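Local coordinates for proline iminopeptidase-related protein (Thermus thermophilus, PDB 2YYS) that is of unknown function but has the alpha/beta hydrolase fold and is related to proline iminopeptidases of the S33 family, at residues A[179-182]-A[183-187]; A[230-233]-A[234-238]. One frame throughout, in Å; residues are numbered along the deposited sequence.

Contact 1 of 2, residues A[179-182]-A[183-187]; sequences MAYE and WLAEG
Tyr-181 turns its CG anti to the backbone N (chi1 167°), and this swings the phenol forward along the helix until one face of the ring lies against the Ala-185 methyl, one turn on. The methyl CB of Ala-185 sits over that face, displaced toward the rim at the hydroxyl end. The nearest ring atom is Tyr-181 CZ, 3.9 Å from Ala-185 CB. This is a CH-pi contact, with Ala-185 CB 4.2 Å from the centroid of the Tyr-181 ring and 24° off its normal. The same two residues are joined through the backbone. Ala-185 N gives a hydrogen bond of 2.8 Å to Tyr-181 O, nearly straight at the hydrogen (164°). Further i to i+4 bonds of the alpha-helix run beside it. Among them, Glu-186 N donates to Glu-182 O at 2.9 Å. The Glu-186 chain starts close to that acceptor, with CB and CG each 3.2 Å from Glu-182 O. The two carboxylates stay apart, Glu-182 OE1 and Glu-186 OE2 being 6.7 Å from each other. Glu-182 OE2 instead forms salt bridges with Lys-164 and Arg-178. Tyr-181 also meets the ring of Tyr-256 and touches Val-41. Helix 175-187 thus uses an apolar contact where it faces the fold, while two cations probably offset the charge of Glu-182 and favour its ionised form.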
loop_
_atom_site.group_PDB
_atom_site.type_symbol
_atom_site.label_atom_id
_atom_site.label_comp_id
_atom_site.label_asym_id
_atom_site.label_seq_id
_atom_site.Cartn_x
_atom_site.Cartn_y
_atom_site.Cartn_z
ATOM N N MET A 179 19.279 4.706 1.176
ATOM C CA MET A 179 19.845 5.756 0.316
ATOM C C MET A 179 19.367 5.603 -1.122
ATOM O O MET A 179 19.099 6.594 -1.802
ATOM C CB MET A 179 21.380 5.748 0.375
ATOM C CG MET A 179 21.928 6.706 1.444
ATOM S SD MET A 179 23.592 6.220 1.988
ATOM C CE MET A 179 24.630 7.504 1.178
ATOM N N ALA A 180 19.226 4.370 -1.572
ATOM C CA ALA A 180 18.628 4.117 -2.877
ATOM C C ALA A 180 17.169 4.619 -2.923
ATOM O O ALA A 180 16.739 5.231 -3.918
ATOM C CB ALA A 180 18.709 2.650 -3.226
ATOM N N TYR A 181 16.431 4.404 -1.833
ATOM C CA TYR A 181 15.052 4.856 -1.768
ATOM C C TYR A 181 15.000 6.385 -1.794
ATOM O O TYR A 181 14.234 6.975 -2.552
ATOM C CB TYR A 181 14.321 4.316 -0.541
ATOM C CG TYR A 181 13.029 5.029 -0.344
ATOM C CD1 TYR A 181 11.895 4.625 -1.034
ATOM C CD2 TYR A 181 12.943 6.153 0.483
ATOM C CE1 TYR A 181 10.711 5.287 -0.894
ATOM C CE2 TYR A 181 11.747 6.839 0.622
ATOM C CZ TYR A 181 10.634 6.393 -0.078
ATOM O OH TYR A 181 9.431 7.039 0.028
ATOM N N GLU A 182 15.820 7.019 -0.970
ATOM C CA GLU A 182 15.750 8.465 -0.803
ATOM C C GLU A 182 16.152 9.191 -2.087
ATOM O O GLU A 182 15.524 10.175 -2.465
ATOM C CB GLU A 182 16.597 8.910 0.381
ATOM C CG GLU A 182 15.963 8.561 1.719
ATOM C CD GLU A 182 16.766 9.060 2.911
ATOM O OE1 GLU A 182 17.599 9.982 2.737
ATOM O OE2 GLU A 182 16.552 8.536 4.027
ATOM N N TRP A 183 17.151 8.663 -2.786
ATOM C CA TRP A 183 17.603 9.263 -4.027
ATOM C C TRP A 183 16.506 9.170 -5.094
ATOM O O TRP A 183 16.257 10.117 -5.814
ATOM C CB TRP A 183 18.889 8.604 -4.518
ATOM C CG TRP A 183 19.565 9.404 -5.574
ATOM C CD1 TRP A 183 19.421 9.273 -6.929
ATOM C CD2 TRP A 183 20.484 10.486 -5.372
ATOM N NE1 TRP A 183 20.204 10.197 -7.579
ATOM C CE2 TRP A 183 20.864 10.959 -6.648
ATOM C CE3 TRP A 183 21.024 11.110 -4.235
ATOM C CZ2 TRP A 183 21.759 12.024 -6.824
ATOM C CZ3 TRP A 183 21.915 12.171 -4.409
ATOM C CH2 TRP A 183 22.273 12.614 -5.695
ATOM N N LEU A 184 15.844 8.027 -5.159
ATOM C CA LEU A 184 14.770 7.806 -6.113
ATOM C C LEU A 184 13.568 8.698 -5.786
ATOM O O LEU A 184 13.036 9.367 -6.668
ATOM C CB LEU A 184 14.384 6.324 -6.109
ATOM C CG LEU A 184 13.330 5.826 -7.090
ATOM C CD1 LEU A 184 13.724 6.093 -8.545
ATOM C CD2 LEU A 184 13.100 4.334 -6.858
ATOM N N ALA A 185 13.176 8.731 -4.516
ATOM C CA ALA A 185 12.010 9.494 -4.067
ATOM C C ALA A 185 12.191 11.000 -4.265
ATOM O O ALA A 185 11.315 11.674 -4.803
ATOM C CB ALA A 185 11.720 9.203 -2.598
ATOM N N GLU A 186 13.324 11.520 -3.802
ATOM C CA GLU A 186 13.651 12.933 -3.941
ATOM C C GLU A 186 13.832 13.337 -5.401
ATOM O O GLU A 186 13.490 14.451 -5.776
ATOM C CB GLU A 186 14.923 13.263 -3.157
ATOM C CG GLU A 186 14.751 13.146 -1.651
ATOM C CD GLU A 186 13.754 14.149 -1.118
ATOM O OE1 GLU A 186 13.772 15.287 -1.619
ATOM O OE2 GLU A 186 12.955 13.793 -0.225
ATOM N N GLY A 187 14.370 12.427 -6.210
ATOM C CA GLY A 187 14.490 12.627 -7.650
ATOM C C GLY A 187 13.183 12.896 -8.386
ATOM O O GLY A 187 13.180 13.528 -9.446
#

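Contact 2 of 2, residues A[230-233]-A[234-238]; sequences GTSY and PYAEE
Tyr-233 packs back on Pro-234, which follows a cis peptide bond. Tyr-233 CB lies 3.4 Å from Pro-234 N. Beyond it, CG of Tyr-233 meets Pro-234 CA at 3.3 Å, and CD1 and CD2 also border that CA. The CA stands over one ring face, a CH-pi contact with Pro-234 CA 3.4 Å from the centroid of the Tyr-233 ring. Farther out, CE2 of Tyr-233 touches Pro-234 CB at 3.8 Å, and CE1 meets Glu-237 CG at 3.6 Å. At the tip, Tyr-233 OH donates a 2.6 Å hydrogen bond to Glu-237 OE2, which lies in the ring plane and accepts with its anti lone pair. The Glu-237 chain bends at chi2 (-83°) to bring its carboxylate there, turned 55° from the ring. This turn leads from strand 221-226 of the alpha/beta hydrolase sheet into helix 236-243. Replacing Tyr-233 with an alanine would probably leave Glu-237 OE2 without its phenol donor, and Pro-234 CA and CB without the ring they pack on. In the backbone just before Tyr-233, Ser-232 O accepts a hydrogen bond from Ala-236 N at 2.9 Å, bent at the hydrogen (134°). Ser-232 OG is held by Pro-127 O and lies 3.8 Å from Ala-236 CB. The side chains of Ser-232, Tyr-233 and Ala-236 all touch Val-225 on strand 221-226.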
loop_
_atom_site.group_PDB
_atom_site.type_symbol
_atom_site.label_atom_id
_atom_site.label_comp_id
_atom_site.label_asym_id
_atom_site.label_seq_id
_atom_site.Cartn_x
_atom_site.Cartn_y
_atom_site.Cartn_z
ATOM N N GLY A 230 10.017 -3.936 9.822
ATOM C CA GLY A 230 9.455 -3.714 11.139
ATOM C C GLY A 230 8.123 -2.970 11.177
ATOM O O GLY A 230 7.562 -2.830 12.261
ATOM N N THR A 231 7.630 -2.490 10.029
ATOM C CA THR A 231 6.290 -1.903 9.935
ATOM C C THR A 231 5.194 -2.893 9.561
ATOM O O THR A 231 4.018 -2.538 9.598
ATOM C CB THR A 231 6.233 -0.744 8.914
ATOM O OG1 THR A 231 6.338 -1.243 7.573
ATOM C CG2 THR A 231 7.386 0.216 9.075
ATOM N N SER A 232 5.566 -4.116 9.193
ATOM C CA SER A 232 4.612 -5.106 8.684
ATOM C C SER A 232 4.801 -6.517 9.252
ATOM O O SER A 232 3.822 -7.186 9.525
ATOM C CB SER A 232 4.716 -5.193 7.157
ATOM O OG SER A 232 3.680 -5.996 6.611
ATOM N N TYR A 233 6.051 -6.967 9.381
ATOM C CA TYR A 233 6.374 -8.325 9.824
ATOM C C TYR A 233 6.849 -8.296 11.278
ATOM O O TYR A 233 7.618 -7.399 11.646
ATOM C CB TYR A 233 7.460 -8.955 8.918
ATOM C CG TYR A 233 7.579 -10.449 9.124
ATOM C CD1 TYR A 233 6.668 -11.317 8.540
ATOM C CD2 TYR A 233 8.550 -10.987 9.964
ATOM C CE1 TYR A 233 6.727 -12.681 8.772
ATOM C CE2 TYR A 233 8.623 -12.363 10.190
ATOM C CZ TYR A 233 7.701 -13.197 9.593
ATOM O OH TYR A 233 7.735 -14.550 9.806
ATOM N N PRO A 234 6.461 -9.262 12.117
ATOM C CA PRO A 234 5.683 -10.459 11.764
ATOM C C PRO A 234 4.150 -10.366 11.779
ATOM O O PRO A 234 3.531 -11.412 11.602
ATOM C CB PRO A 234 6.119 -11.469 12.841
ATOM C CG PRO A 234 6.421 -10.631 14.050
ATOM C CD PRO A 234 6.863 -9.280 13.536
ATOM N N TYR A 235 3.548 -9.194 11.956
ATOM C CA TYR A 235 2.087 -9.130 11.985
ATOM C C TYR A 235 1.441 -9.623 10.687
ATOM O O TYR A 235 0.315 -10.105 10.709
ATOM C CB TYR A 235 1.582 -7.729 12.334
ATOM C CG TYR A 235 0.199 -7.794 12.916
ATOM C CD1 TYR A 235 0.004 -8.047 14.263
ATOM C CD2 TYR A 235 -0.922 -7.657 12.102
ATOM C CE1 TYR A 235 -1.277 -8.144 14.798
ATOM C CE2 TYR A 235 -2.187 -7.752 12.611
ATOM C CZ TYR A 235 -2.371 -7.991 13.959
ATOM O OH TYR A 235 -3.650 -8.089 14.446
ATOM N N ALA A 236 2.158 -9.522 9.570
ATOM C CA ALA A 236 1.658 -9.976 8.282
ATOM C C ALA A 236 1.323 -11.471 8.284
ATOM O O ALA A 236 0.530 -11.912 7.468
ATOM C CB ALA A 236 2.661 -9.647 7.160
ATOM N N GLU A 237 1.924 -12.244 9.190
ATOM C CA GLU A 237 1.546 -13.648 9.379
ATOM C C GLU A 237 0.078 -13.780 9.800
ATOM O O GLU A 237 -0.609 -14.682 9.335
ATOM C CB GLU A 237 2.402 -14.339 10.454
ATOM C CG GLU A 237 3.894 -14.403 10.162
ATOM C CD GLU A 237 4.287 -15.562 9.270
ATOM O OE1 GLU A 237 3.379 -16.220 8.706
ATOM O OE2 GLU A 237 5.513 -15.804 9.128
ATOM N N GLU A 238 -0.367 -12.918 10.719
ATOM C CA GLU A 238 -1.774 -12.855 11.136
ATOM C C GLU A 238 -2.685 -12.541 9.951
ATOM O O GLU A 238 -3.731 -13.170 9.786
ATOM C CB GLU A 238 -2.007 -11.805 12.250
ATOM C CG GLU A 238 -1.486 -12.169 13.639
ATOM C CD GLU A 238 -2.157 -13.397 14.229
ATOM O OE1 GLU A 238 -3.286 -13.747 13.817
ATOM O OE2 GLU A 238 -1.550 -14.034 15.107
#

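Overall arrangement
Contact 1 comes first along the chain and closes before contact 2 opens. Their centres are 25 Å apart, and their nearest atoms are about 12 Å apart. Contact 1 lies at the surface on helix 175-187, about 18 Å from the centre of the chain. Contact 2 is partly buried, about 14 Å from that centre, where strand 221-226 of the mixed sheet leads into helix 236-243. Helix 175-187 belongs to the helical insertion between strands 119-125 and 221-226, consistent with the cap of S33 peptidases. The two contacts therefore form separately, one within a helix of the probable cap and the other at the loop-to-helix junction of the alpha/beta hydrolase core.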